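Local structure of cell wall surface anchor family protein (Streptococcus agalactiae serogroup V, 3TW0) at residues N280-F285 against K290-T295; I182-Y187 against A294-K299; V13-D18 against E42-K47. The protein is the adhesive tip pilin of the group B streptococcal pilus and probably mediates attachment to host surfaces through a metal-binding von Willebrand factor A-type domain. The protein carries 2 engineered substitutions. All coordinates share one frame; numbering follows the deposited sequence.

Interaction 1: residues N280-F285 against K290-T295; sequences NWVYPF and KKVSAT
Pro284 O accepts the backbone N-H of Ser293, 2.9 Å from Ser293 N. Pro284 follows a cis peptide bond, and its CG lies 3.8 Å from Ser293 CB. A single beta bridge joins Phe285 to Val292, and the CA of Phe285 adds a CA-H...O contact of 3.2 Å to Lys291 O. Beyond the bridge, Val282 CG1 meets Val292 CG2 at 4.1 Å; this CG2 is set opposite its own backbone N, which puts the methyl against both Val282 and Pro284 O.

At the other end Lys290 CD touches both Trp281 and Phe285. It reaches the edge of the indole, 3.7 Å from Trp281 CZ3, and approaches the phenylalanine ring obliquely, 3.9 Å from Phe285 CE1; the lysine crosses the indole nearly at right angles but runs alongside the phenylalanine. The two rings also meet each other, Trp281 CE3 lying over one face of Phe285, 3.6 Å above its plane and offset toward the rim. Lys290 NZ is bonded to Pro287 O, and Trp281 NE1 to Trp276 O. Ser293 OG, bonded to Lys296 O, also accepts from Thr295 N in an ST turn. The two loop pieces are thus joined by one backbone hydrogen bond and otherwise by carbon contacts, while the lysine's ammonium group is probably eased by its bond to Pro287 O.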
ATOM      1  N   ASN A 280       5.063   2.462 -12.355  1.00 17.52           N
ATOM      2  CA  ASN A 280       4.162   1.316 -12.529  1.00 18.19           C
ATOM      3  C   ASN A 280       4.732   0.117 -13.282  1.00 17.13           C
ATOM      4  O   ASN A 280       4.023  -0.878 -13.458  1.00 17.60           O
ATOM      5  CB  ASN A 280       2.846   1.756 -13.187  1.00 18.15           C
ATOM      6  CG  ASN A 280       1.896   2.402 -12.193  1.00 21.92           C
ATOM      7  OD1 ASN A 280       1.699   1.884 -11.079  1.00 25.73           O
ATOM      8  ND2 ASN A 280       1.299   3.535 -12.584  1.00 22.83           N
ATOM      9  N   TRP A 281       5.984   0.215 -13.730  1.00 16.72           N
ATOM     10  CA  TRP A 281       6.621  -0.759 -14.611  1.00 16.15           C
ATOM     11  C   TRP A 281       7.221  -1.918 -13.833  1.00 16.89           C
ATOM     12  O   TRP A 281       7.646  -1.764 -12.690  1.00 16.42           O
ATOM     13  CB  TRP A 281       7.801  -0.110 -15.353  1.00 16.15           C
ATOM     14  CG  TRP A 281       7.456   0.959 -16.372  1.00 17.29           C
ATOM     15  CD1 TRP A 281       6.212   1.487 -16.644  1.00 17.28           C
ATOM     16  CD2 TRP A 281       8.382   1.682 -17.203  1.00 19.35           C
ATOM     17  NE1 TRP A 281       6.304   2.446 -17.626  1.00 15.49           N
ATOM     18  CE2 TRP A 281       7.623   2.600 -17.979  1.00 16.31           C
ATOM     19  CE3 TRP A 281       9.774   1.627 -17.388  1.00 18.20           C
ATOM     20  CZ2 TRP A 281       8.209   3.448 -18.920  1.00 17.13           C
ATOM     21  CZ3 TRP A 281      10.358   2.486 -18.316  1.00 19.03           C
ATOM     22  CH2 TRP A 281       9.569   3.378 -19.090  1.00 17.88           C
ATOM     23  N   VAL A 282       7.333  -3.068 -14.473  1.00 18.13           N
ATOM     24  CA  VAL A 282       8.201  -4.122 -13.912  1.00 18.17           C
ATOM     25  C   VAL A 282       9.583  -3.495 -13.753  1.00 18.06           C
ATOM     26  O   VAL A 282      10.010  -2.705 -14.599  1.00 20.06           O
ATOM     27  CB  VAL A 282       8.219  -5.372 -14.817  1.00 18.05           C
ATOM     28  CG1 VAL A 282       9.289  -6.365 -14.368  1.00 17.91           C
ATOM     29  CG2 VAL A 282       6.874  -6.031 -14.781  1.00 18.18           C
ATOM     30  N   TYR A 283      10.248  -3.779 -12.639  1.00 16.88           N
ATOM     31  CA  TYR A 283      11.578  -3.244 -12.429  1.00 16.60           C
ATOM     32  C   TYR A 283      12.431  -4.307 -11.705  1.00 16.95           C
ATOM     33  O   TYR A 283      11.904  -5.292 -11.194  1.00 16.43           O
ATOM     34  CB  TYR A 283      11.532  -1.910 -11.642  1.00 15.66           C
ATOM     35  CG  TYR A 283      11.353  -2.122 -10.149  1.00 13.81           C
ATOM     36  CD1 TYR A 283      10.093  -2.394  -9.617  1.00 13.03           C
ATOM     37  CD2 TYR A 283      12.442  -2.085  -9.286  1.00 12.57           C
ATOM     38  CE1 TYR A 283       9.917  -2.602  -8.253  1.00 13.53           C
ATOM     39  CE2 TYR A 283      12.286  -2.313  -7.903  1.00 14.82           C
ATOM     40  CZ  TYR A 283      11.026  -2.571  -7.406  1.00 11.27           C
ATOM     41  OH  TYR A 283      10.862  -2.778  -6.077  1.00 12.75           O
ATOM     42  N   PRO A 284      13.743  -4.105 -11.650  1.00 17.81           N
ATOM     43  CA  PRO A 284      14.515  -2.948 -12.123  1.00 18.40           C
ATOM     44  C   PRO A 284      14.632  -2.882 -13.647  1.00 18.98           C
ATOM     45  O   PRO A 284      14.399  -3.876 -14.336  1.00 18.24           O
ATOM     46  CB  PRO A 284      15.889  -3.172 -11.494  1.00 18.12           C
ATOM     47  CG  PRO A 284      15.980  -4.689 -11.395  1.00 17.88           C
ATOM     48  CD  PRO A 284      14.618  -5.221 -11.209  1.00 17.49           C
ATOM     49  N   PHE A 285      14.941  -1.680 -14.140  1.00 19.68           N
ATOM     50  CA  PHE A 285      15.267  -1.410 -15.534  1.00 19.96           C
ATOM     51  C   PHE A 285      16.392  -0.343 -15.558  1.00 20.50           C
ATOM     52  O   PHE A 285      16.481   0.489 -14.638  1.00 20.23           O
ATOM     53  CB  PHE A 285      14.018  -0.910 -16.292  1.00 20.14           C
ATOM     54  CG  PHE A 285      13.366   0.316 -15.677  1.00 20.63           C
ATOM     55  CD1 PHE A 285      13.856   1.593 -15.933  1.00 21.04           C
ATOM     56  CD2 PHE A 285      12.266   0.186 -14.832  1.00 20.40           C
ATOM     57  CE1 PHE A 285      13.274   2.719 -15.341  1.00 20.16           C
ATOM     58  CE2 PHE A 285      11.660   1.314 -14.264  1.00 22.52           C
ATOM     59  CZ  PHE A 285      12.159   2.587 -14.525  1.00 18.23           C
ATOM     60  N   LYS A 290      16.489   2.128 -20.415  1.00 25.72           N
ATOM     61  CA  LYS A 290      15.162   1.549 -20.081  1.00 25.68           C
ATOM     62  C   LYS A 290      14.992   0.034 -20.322  1.00 24.66           C
ATOM     63  O   LYS A 290      13.887  -0.477 -20.220  1.00 24.63           O
ATOM     64  CB  LYS A 290      14.020   2.343 -20.745  1.00 26.01           C
ATOM     65  CG  LYS A 290      13.990   3.836 -20.429  1.00 28.40           C
ATOM     66  CD  LYS A 290      13.603   4.099 -18.943  1.00 32.64           C
ATOM     67  CE  LYS A 290      13.136   5.548 -18.686  1.00 33.72           C
ATOM     68  NZ  LYS A 290      14.255   6.507 -18.864  1.00 32.89           N
ATOM     69  N   LYS A 291      16.083  -0.664 -20.647  1.00 23.51           N
ATOM     70  CA  LYS A 291      16.117  -2.128 -20.754  1.00 23.52           C
ATOM     71  C   LYS A 291      15.671  -2.730 -19.430  1.00 22.30           C
ATOM     72  O   LYS A 291      16.297  -2.464 -18.409  1.00 21.74           O
ATOM     73  CB  LYS A 291      17.561  -2.619 -21.052  1.00 23.84           C
ATOM     74  CG  LYS A 291      18.118  -2.250 -22.447  1.00 28.93           C
ATOM     75  CD  LYS A 291      19.626  -1.796 -22.436  1.00 36.48           C
ATOM     76  CE  LYS A 291      20.644  -2.954 -22.469  1.00 40.70           C
ATOM     77  NZ  LYS A 291      20.579  -3.760 -23.743  1.00 41.03           N
ATOM     78  N   VAL A 292      14.587  -3.506 -19.428  1.00 21.89           N
ATOM     79  CA  VAL A 292      14.179  -4.200 -18.206  1.00 21.69           C
ATOM     80  C   VAL A 292      15.229  -5.259 -17.825  1.00 21.50           C
ATOM     81  O   VAL A 292      15.966  -5.753 -18.687  1.00 21.39           O
ATOM     82  CB  VAL A 292      12.745  -4.831 -18.307  1.00 21.91           C
ATOM     83  CG1 VAL A 292      12.696  -6.057 -19.240  1.00 20.75           C
ATOM     84  CG2 VAL A 292      12.255  -5.214 -16.930  1.00 21.10           C
ATOM     85  N   SER A 293      15.290  -5.579 -16.536  1.00 20.93           N
ATOM     86  CA  SER A 293      16.158  -6.624 -16.019  1.00 20.61           C
ATOM     87  C   SER A 293      15.972  -7.946 -16.774  1.00 20.42           C
ATOM     88  O   SER A 293      14.843  -8.371 -17.039  1.00 20.68           O
ATOM     89  CB  SER A 293      15.847  -6.846 -14.532  1.00 20.49           C
ATOM     90  OG  SER A 293      16.418  -8.069 -14.079  1.00 20.21           O
ATOM     91  N   ALA A 294      17.076  -8.588 -17.123  1.00 20.65           N
ATOM     92  CA  ALA A 294      17.038  -9.899 -17.773  1.00 20.29           C
ATOM     93  C   ALA A 294      17.204 -11.009 -16.735  1.00 20.49           C
ATOM     94  O   ALA A 294      17.266 -12.214 -17.078  1.00 20.57           O
ATOM     95  CB  ALA A 294      18.146  -9.990 -18.830  1.00 20.61           C
ATOM     96  N   THR A 295      17.313 -10.634 -15.469  1.00 19.37           N
ATOM     97  CA  THR A 295      17.289 -11.669 -14.424  1.00 19.77           C
ATOM     98  C   THR A 295      16.137 -11.443 -13.436  1.00 18.10           C
ATOM     99  O   THR A 295      15.001 -11.697 -13.768  1.00 18.34           O
ATOM    100  CB  THR A 295      18.658 -11.854 -13.709  1.00 19.00           C
ATOM    101  OG1 THR A 295      19.016 -10.648 -13.025  1.00 21.73           O
ATOM    102  CG2 THR A 295      19.765 -12.242 -14.689  1.00 20.08           C
TER

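Interaction 2: residues I182-Y187 against A294-K299; sequences INFNPY and ATKQIK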
ATOM      1  N   ILE A 182      12.904  -1.599  -4.104  1.00 14.53           N
ATOM      2  CA  ILE A 182      14.122  -2.327  -3.743  1.00 13.82           C
ATOM      3  C   ILE A 182      15.305  -1.623  -4.420  1.00 14.79           C
ATOM      4  O   ILE A 182      15.252  -1.312  -5.617  1.00 14.27           O
ATOM      5  CB  ILE A 182      14.023  -3.798  -4.162  1.00 13.89           C
ATOM      6  CG1 ILE A 182      12.931  -4.495  -3.347  1.00 13.23           C
ATOM      7  CG2 ILE A 182      15.382  -4.513  -3.978  1.00 13.74           C
ATOM      8  CD1 ILE A 182      12.462  -5.891  -3.891  1.00 14.04           C
ATOM      9  N   ASN A 183      16.349  -1.313  -3.649  1.00 15.47           N
ATOM     10  CA  ASN A 183      17.459  -0.498  -4.184  1.00 17.53           C
ATOM     11  C   ASN A 183      18.471  -1.248  -5.036  1.00 17.09           C
ATOM     12  O   ASN A 183      19.643  -1.317  -4.685  1.00 18.30           O
ATOM     13  CB  ASN A 183      18.185   0.266  -3.052  1.00 17.16           C
ATOM     14  CG  ASN A 183      18.981   1.477  -3.555  1.00 21.02           C
ATOM     15  OD1 ASN A 183      18.846   1.918  -4.710  1.00 21.78           O
ATOM     16  ND2 ASN A 183      19.804   2.030  -2.679  1.00 20.69           N
ATOM     17  N   PHE A 184      18.031  -1.767  -6.173  1.00 17.12           N
ATOM     18  CA  PHE A 184      18.935  -2.326  -7.162  1.00 17.59           C
ATOM     19  C   PHE A 184      19.950  -1.296  -7.713  1.00 18.49           C
ATOM     20  O   PHE A 184      19.668  -0.069  -7.814  1.00 18.38           O
ATOM     21  CB  PHE A 184      18.151  -2.925  -8.329  1.00 17.14           C
ATOM     22  CG  PHE A 184      17.332  -4.132  -7.968  1.00 18.82           C
ATOM     23  CD1 PHE A 184      17.928  -5.384  -7.820  1.00 17.21           C
ATOM     24  CD2 PHE A 184      15.951  -4.018  -7.789  1.00 17.94           C
ATOM     25  CE1 PHE A 184      17.163  -6.527  -7.490  1.00 15.17           C
ATOM     26  CE2 PHE A 184      15.184  -5.140  -7.480  1.00 19.59           C
ATOM     27  CZ  PHE A 184      15.805  -6.409  -7.318  1.00 17.57           C
ATOM     28  N   ASN A 185      21.128  -1.788  -8.077  1.00 17.47           N
ATOM     29  CA  ASN A 185      22.180  -0.912  -8.546  1.00 17.82           C
ATOM     30  C   ASN A 185      22.417  -1.144 -10.040  1.00 18.61           C
ATOM     31  O   ASN A 185      22.934  -2.191 -10.438  1.00 18.17           O
ATOM     32  CB  ASN A 185      23.452  -1.107  -7.716  1.00 17.84           C
ATOM     33  CG  ASN A 185      24.561  -0.142  -8.118  1.00 18.25           C
ATOM     34  OD1 ASN A 185      24.530   0.451  -9.206  1.00 15.39           O
ATOM     35  ND2 ASN A 185      25.560   0.001  -7.252  1.00 15.25           N
ATOM     36  N   PRO A 186      21.993  -0.182 -10.885  1.00 18.93           N
ATOM     37  CA  PRO A 186      22.032  -0.407 -12.310  1.00 19.20           C
ATOM     38  C   PRO A 186      23.430  -0.214 -12.879  1.00 20.65           C
ATOM     39  O   PRO A 186      23.647  -0.456 -14.063  1.00 20.28           O
ATOM     40  CB  PRO A 186      21.098   0.680 -12.848  1.00 18.95           C
ATOM     41  CG  PRO A 186      21.193   1.766 -11.923  1.00 18.16           C
ATOM     42  CD  PRO A 186      21.433   1.147 -10.557  1.00 19.22           C
ATOM     43  N   TYR A 187      24.375   0.202 -12.035  1.00 20.61           N
ATOM     44  CA  TYR A 187      25.641   0.705 -12.533  1.00 20.71           C
ATOM     45  C   TYR A 187      26.788  -0.238 -12.270  1.00 20.03           C
ATOM     46  O   TYR A 187      27.923   0.098 -12.515  1.00 18.59           O
ATOM     47  CB  TYR A 187      25.913   2.088 -11.938  1.00 21.37           C
ATOM     48  CG  TYR A 187      24.883   3.116 -12.401  1.00 24.75           C
ATOM     49  CD1 TYR A 187      24.397   3.090 -13.713  1.00 27.94           C
ATOM     50  CD2 TYR A 187      24.401   4.099 -11.534  1.00 28.94           C
ATOM     51  CE1 TYR A 187      23.453   4.017 -14.162  1.00 31.77           C
ATOM     52  CE2 TYR A 187      23.465   5.040 -11.966  1.00 31.82           C
ATOM     53  CZ  TYR A 187      22.998   4.990 -13.285  1.00 32.65           C
ATOM     54  OH  TYR A 187      22.075   5.904 -13.732  1.00 37.11           O
ATOM     55  N   ALA A 294      17.076  -8.588 -17.123  1.00 20.65           N
ATOM     56  CA  ALA A 294      17.038  -9.899 -17.773  1.00 20.29           C
ATOM     57  C   ALA A 294      17.204 -11.009 -16.735  1.00 20.49           C
ATOM     58  O   ALA A 294      17.266 -12.214 -17.078  1.00 20.57           O
ATOM     59  CB  ALA A 294      18.146  -9.990 -18.830  1.00 20.61           C
ATOM     60  N   THR A 295      17.313 -10.634 -15.469  1.00 19.37           N
ATOM     61  CA  THR A 295      17.289 -11.669 -14.424  1.00 19.77           C
ATOM     62  C   THR A 295      16.137 -11.443 -13.436  1.00 18.10           C
ATOM     63  O   THR A 295      15.001 -11.697 -13.768  1.00 18.34           O
ATOM     64  CB  THR A 295      18.658 -11.854 -13.709  1.00 19.00           C
ATOM     65  OG1 THR A 295      19.016 -10.648 -13.025  1.00 21.73           O
ATOM     66  CG2 THR A 295      19.765 -12.242 -14.689  1.00 20.08           C
ATOM     67  N   LYS A 296      16.436 -10.990 -12.221  1.00 18.02           N
ATOM     68  CA  LYS A 296      15.395 -10.827 -11.217  1.00 17.03           C
ATOM     69  C   LYS A 296      14.448  -9.728 -11.683  1.00 16.91           C
ATOM     70  O   LYS A 296      14.928  -8.664 -12.128  1.00 16.29           O
ATOM     71  CB  LYS A 296      16.018 -10.399  -9.874  1.00 17.83           C
ATOM     72  CG  LYS A 296      14.997 -10.191  -8.719  1.00 14.27           C
ATOM     73  CD  LYS A 296      14.316 -11.525  -8.333  1.00 12.18           C
ATOM     74  CE  LYS A 296      13.002 -11.292  -7.649  1.00 12.94           C
ATOM     75  NZ  LYS A 296      12.327 -12.514  -7.104  1.00 15.08           N
ATOM     76  N   GLN A 297      13.136  -9.972 -11.536  1.00 16.92           N
ATOM     77  CA  GLN A 297      12.090  -8.973 -11.837  1.00 17.82           C
ATOM     78  C   GLN A 297      11.043  -8.901 -10.740  1.00 18.18           C
ATOM     79  O   GLN A 297      10.469  -9.940 -10.329  1.00 19.43           O
ATOM     80  CB  GLN A 297      11.395  -9.253 -13.173  1.00 17.76           C
ATOM     81  CG  GLN A 297      12.246  -9.023 -14.445  1.00 17.62           C
ATOM     82  CD  GLN A 297      11.510  -9.429 -15.720  1.00 20.29           C
ATOM     83  OE1 GLN A 297      11.929  -9.102 -16.834  1.00 23.53           O
ATOM     84  NE2 GLN A 297      10.417 -10.142 -15.564  1.00 19.55           N
ATOM     85  N   ILE A 298      10.793  -7.686 -10.257  1.00 17.79           N
ATOM     86  CA  ILE A 298       9.702  -7.453  -9.297  1.00 18.16           C
ATOM     87  C   ILE A 298       8.457  -7.181 -10.142  1.00 18.24           C
ATOM     88  O   ILE A 298       8.493  -6.318 -11.006  1.00 17.55           O
ATOM     89  CB  ILE A 298      10.038  -6.276  -8.349  1.00 18.27           C
ATOM     90  CG1 ILE A 298      11.379  -6.519  -7.623  1.00 18.44           C
ATOM     91  CG2 ILE A 298       8.893  -5.949  -7.391  1.00 19.19           C
ATOM     92  CD1 ILE A 298      11.401  -7.719  -6.673  1.00 18.04           C
ATOM     93  N   LYS A 299       7.377  -7.935  -9.927  1.00 18.93           N
ATOM     94  CA  LYS A 299       6.186  -7.847 -10.799  1.00 19.13           C
ATOM     95  C   LYS A 299       4.889  -7.555 -10.055  1.00 18.77           C
ATOM     96  O   LYS A 299       3.841  -7.332 -10.684  1.00 19.35           O
ATOM     97  CB  LYS A 299       6.035  -9.139 -11.610  1.00 20.12           C
ATOM     98  CG  LYS A 299       7.247  -9.483 -12.494  1.00 22.10           C
ATOM     99  CD  LYS A 299       7.240 -10.958 -12.929  1.00 24.39           C
ATOM    100  CE  LYS A 299       7.905 -11.107 -14.275  1.00 29.31           C
ATOM    101  NZ  LYS A 299       8.861 -12.282 -14.350  1.00 35.40           N
TER
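Ile182 and Ile298 meet through their terminal methyls in a chain built round a von Willebrand factor A-type alpha/beta fold. Both pieces are loops: segment 182-187 follows strand 165-172 and precedes helix 192-201, and segment 294-299 leads toward helix 302-312. The first holds an Asx turn, in which Asn185 OD1 accepts from the backbone N of Tyr187. The CD1 atoms of Ile182 and Ile298 are 3.5 Å apart, tighter than usual van der Waals contact, and the two side chains run obliquely to each other. Both isoleucines put CG1 beside the backbone N, but they differ further out: Ile182 is extended (chi2 165°), whereas Ile298 folds back at chi2 -64°.

Phe184 also meets Ile298. Its CE2 lies 4.0 Å from Ile298 CG1, which sits at the ring edge near the ring plane. One face of the same ring is covered from within its own loop by Ile182 CG2, 3.5 Å above the plane and offset toward the rim. The ring thus has isoleucine carbon both over a face and at an edge, and Tyr192 of helix 192-201 meets it with the planes almost perpendicular.

Against this loop Lys296 uses CG. With chi1 at 180° CG lies opposite the backbone N and meets the ring; the turn at chi2 then sends the rest of the chain away, carrying NZ to a salt bridge with Glu303 and a cation-pi contact with Phe196. No hydrogen bond joins the two segments directly. At the margin of this buried apolar cluster, Lys296 CG lies 4.1 Å from Phe184 CZ, the two side chains crossing at about a right angle.

Interaction 3: residues V13-D18 against E42-K47; sequences VVVLLD and EKLIDK
Val15, at the middle of segment 13-18, carries the contact with helix segment 42-47 through one methyl. Along the strand, Val13 also directs its CB toward the helix, where Ile48 receives its side chain, while Val14 turns to the other face and packs on Ala152 and Ile155 of helix 145-159. At Val15, CG2 touches Leu44 CD2 at 3.6 Å and Ile45 CD1 at 4.0 Å; the valine and leucine chains point past one another, antiparallel, and Ile45 crosses the valine obliquely. Ile45 reaches inward by a bend at chi2 (-67°), which brings CD1 to the valine. Leu16 again faces helix 145-159, and Leu17 returns to helix 33-48 at Ala37 and Val41. Asp18, a magnesium ligand in another structure of this protein, ends the strand with OD1 bonded to Ser20 OG and OD2 to Thr172 OG1.

The contact is purely apolar and belongs to the doubly wound alpha/beta core of the von Willebrand factor A domain: strand 11-18 runs between parallel strands 55-61 and 165-172, with helix 33-48 on one face of the sheet and helix 145-159 on the other.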
ATOM      1  N   VAL A  13      -1.184  -3.498  21.583  1.00 20.70           N
ATOM      2  CA  VAL A  13      -1.691  -3.839  20.271  1.00 19.20           C
ATOM      3  C   VAL A  13      -1.744  -2.626  19.338  1.00 18.60           C
ATOM      4  O   VAL A  13      -2.325  -1.580  19.690  1.00 17.28           O
ATOM      5  CB  VAL A  13      -3.109  -4.363  20.373  1.00 18.64           C
ATOM      6  CG1 VAL A  13      -3.580  -4.950  19.016  1.00 20.10           C
ATOM      7  CG2 VAL A  13      -3.221  -5.388  21.482  1.00 19.13           C
ATOM      8  N   VAL A  14      -1.178  -2.772  18.139  1.00 17.79           N
ATOM      9  CA  VAL A  14      -1.417  -1.785  17.093  1.00 17.32           C
ATOM     10  C   VAL A  14      -2.422  -2.356  16.095  1.00 17.77           C
ATOM     11  O   VAL A  14      -2.176  -3.410  15.481  1.00 16.90           O
ATOM     12  CB  VAL A  14      -0.117  -1.340  16.388  1.00 18.00           C
ATOM     13  CG1 VAL A  14      -0.409  -0.245  15.370  1.00 19.09           C
ATOM     14  CG2 VAL A  14       0.879  -0.835  17.378  1.00 16.97           C
ATOM     15  N   VAL A  15      -3.552  -1.656  15.927  1.00 17.35           N
ATOM     16  CA  VAL A  15      -4.481  -1.984  14.843  1.00 16.59           C
ATOM     17  C   VAL A  15      -4.044  -1.297  13.516  1.00 17.08           C
ATOM     18  O   VAL A  15      -3.777  -0.071  13.468  1.00 17.17           O
ATOM     19  CB  VAL A  15      -5.974  -1.680  15.194  1.00 17.06           C
ATOM     20  CG1 VAL A  15      -6.867  -1.981  13.997  1.00 14.25           C
ATOM     21  CG2 VAL A  15      -6.444  -2.526  16.386  1.00 15.88           C
ATOM     22  N   LEU A  16      -3.925  -2.102  12.462  1.00 16.47           N
ATOM     23  CA  LEU A  16      -3.682  -1.595  11.136  1.00 16.64           C
ATOM     24  C   LEU A  16      -4.980  -1.687  10.374  1.00 16.10           C
ATOM     25  O   LEU A  16      -5.494  -2.793  10.174  1.00 16.36           O
ATOM     26  CB  LEU A  16      -2.626  -2.427  10.397  1.00 17.25           C
ATOM     27  CG  LEU A  16      -1.158  -2.073  10.514  1.00 20.13           C
ATOM     28  CD1 LEU A  16      -0.332  -2.863   9.510  1.00 19.44           C
ATOM     29  CD2 LEU A  16      -0.948  -0.568  10.333  1.00 21.25           C
ATOM     30  N   LEU A  17      -5.527  -0.540   9.979  1.00 14.53           N
ATOM     31  CA  LEU A  17      -6.796  -0.498   9.243  1.00 14.34           C
ATOM     32  C   LEU A  17      -6.616   0.043   7.827  1.00 14.29           C
ATOM     33  O   LEU A  17      -6.247   1.189   7.652  1.00 15.10           O
ATOM     34  CB  LEU A  17      -7.863   0.321  10.020  1.00 13.78           C
ATOM     35  CG  LEU A  17      -9.242   0.554   9.392  1.00 14.78           C
ATOM     36  CD1 LEU A  17      -9.937  -0.752   9.050  1.00 17.14           C
ATOM     37  CD2 LEU A  17     -10.135   1.465  10.263  1.00 14.21           C
ATOM     38  N   ASP A  18      -6.892  -0.807   6.840  1.00 14.52           N
ATOM     39  CA  ASP A  18      -6.872  -0.502   5.409  1.00 14.46           C
ATOM     40  C   ASP A  18      -8.113   0.372   5.094  1.00 15.05           C
ATOM     41  O   ASP A  18      -9.253  -0.034   5.329  1.00 14.25           O
ATOM     42  CB  ASP A  18      -6.897  -1.860   4.669  1.00 13.63           C
ATOM     43  CG  ASP A  18      -6.869  -1.744   3.135  1.00 16.50           C
ATOM     44  OD1 ASP A  18      -7.126  -0.653   2.570  1.00 13.70           O
ATOM     45  OD2 ASP A  18      -6.632  -2.788   2.477  1.00 18.47           O
ATOM     46  N   GLU A  42     -13.594  -1.965  16.091  1.00 22.81           N
ATOM     47  CA  GLU A  42     -14.354  -1.668  17.320  1.00 22.93           C
ATOM     48  C   GLU A  42     -14.380  -2.856  18.284  1.00 23.29           C
ATOM     49  O   GLU A  42     -14.180  -2.692  19.500  1.00 23.59           O
ATOM     50  CB  GLU A  42     -15.792  -1.286  16.973  1.00 22.99           C
ATOM     51  CG  GLU A  42     -15.981   0.196  16.711  1.00 23.92           C
ATOM     52  CD  GLU A  42     -17.310   0.539  16.061  1.00 24.10           C
ATOM     53  OE1 GLU A  42     -18.095  -0.369  15.701  1.00 24.23           O
ATOM     54  OE2 GLU A  42     -17.570   1.746  15.886  1.00 27.43           O
ATOM     55  N   LYS A  43     -14.629  -4.047  17.743  1.00 23.60           N
ATOM     56  CA  LYS A  43     -14.737  -5.265  18.566  1.00 24.66           C
ATOM     57  C   LYS A  43     -13.383  -5.634  19.141  1.00 24.27           C
ATOM     58  O   LYS A  43     -13.278  -6.069  20.288  1.00 24.61           O
ATOM     59  CB  LYS A  43     -15.293  -6.447  17.760  1.00 24.64           C
ATOM     60  CG  LYS A  43     -16.771  -6.781  18.002  1.00 29.15           C
ATOM     61  CD  LYS A  43     -17.684  -6.416  16.805  1.00 34.33           C
ATOM     62  CE  LYS A  43     -17.502  -7.362  15.598  1.00 36.02           C
ATOM     63  NZ  LYS A  43     -17.338  -8.785  15.996  1.00 38.46           N
ATOM     64  N   LEU A  44     -12.335  -5.441  18.354  1.00 23.76           N
ATOM     65  CA  LEU A  44     -11.002  -5.781  18.839  1.00 23.87           C
ATOM     66  C   LEU A  44     -10.568  -4.835  19.970  1.00 23.71           C
ATOM     67  O   LEU A  44     -10.134  -5.277  21.040  1.00 22.99           O
ATOM     68  CB  LEU A  44      -9.999  -5.854  17.694  1.00 24.00           C
ATOM     69  CG  LEU A  44      -8.622  -6.228  18.214  1.00 25.88           C
ATOM     70  CD1 LEU A  44      -8.467  -7.720  18.510  1.00 25.41           C
ATOM     71  CD2 LEU A  44      -7.650  -5.798  17.228  1.00 27.48           C
ATOM     72  N   ILE A  45     -10.735  -3.537  19.745  1.00 23.10           N
ATOM     73  CA  ILE A  45     -10.433  -2.550  20.761  1.00 23.42           C
ATOM     74  C   ILE A  45     -11.159  -2.882  22.071  1.00 24.37           C
ATOM     75  O   ILE A  45     -10.513  -2.949  23.117  1.00 25.08           O
ATOM     76  CB  ILE A  45     -10.772  -1.093  20.294  1.00 22.32           C
ATOM     77  CG1 ILE A  45      -9.978  -0.687  19.024  1.00 20.67           C
ATOM     78  CG2 ILE A  45     -10.529  -0.100  21.426  1.00 22.92           C
ATOM     79  CD1 ILE A  45      -8.447  -0.549  19.188  1.00 20.29           C
ATOM     80  N   ASP A  46     -12.472  -3.105  22.016  1.00 26.24           N
ATOM     81  CA  ASP A  46     -13.244  -3.391  23.242  1.00 28.42           C
ATOM     82  C   ASP A  46     -12.696  -4.640  23.921  1.00 29.57           C
ATOM     83  O   ASP A  46     -12.561  -4.673  25.149  1.00 29.88           O
ATOM     84  CB  ASP A  46     -14.740  -3.575  22.968  1.00 27.94           C
ATOM     85  CG  ASP A  46     -15.424  -2.292  22.543  1.00 29.54           C
ATOM     86  OD1 ASP A  46     -14.893  -1.187  22.826  1.00 29.08           O
ATOM     87  OD2 ASP A  46     -16.500  -2.387  21.907  1.00 30.93           O
ATOM     88  N   LYS A  47     -12.372  -5.652  23.121  1.00 31.11           N
ATOM     89  CA  LYS A  47     -11.864  -6.901  23.681  1.00 32.75           C
ATOM     90  C   LYS A  47     -10.528  -6.679  24.389  1.00 33.20           C
ATOM     91  O   LYS A  47     -10.397  -7.024  25.563  1.00 33.84           O
ATOM     92  CB  LYS A  47     -11.788  -8.031  22.644  1.00 33.20           C
ATOM     93  CG  LYS A  47     -11.502  -9.400  23.315  1.00 36.33           C
ATOM     94  CD  LYS A  47     -11.155 -10.525  22.334  1.00 40.74           C
ATOM     95  CE  LYS A  47     -12.358 -11.440  22.102  1.00 43.42           C
ATOM     96  NZ  LYS A  47     -11.953 -12.865  21.889  1.00 43.49           N
TER

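Overall arrangement
Interactions 1 and 2 form one continuous patch, their centres 7 Å apart, and share Ala294 and Thr295. Tyr283 ties them together: its O lies 2.8 Å from Ile298 N and its OH 3.1 Å from Ile182 N, both probable hydrogen bonds, and Val282 and Pro284 pack against the backbone of 296-298. Interaction 3 is separate, across the chain's centre, with its centre about 39 Å from that of interaction 1 and about 37 Å from that of interaction 2. It belongs to the parallel-sheet core, whose strand 11-18 leads to Ser20 and Ser22, which with Thr143 supply protein ligands of the magnesium ion; interactions 1 and 2 lie away from that metal.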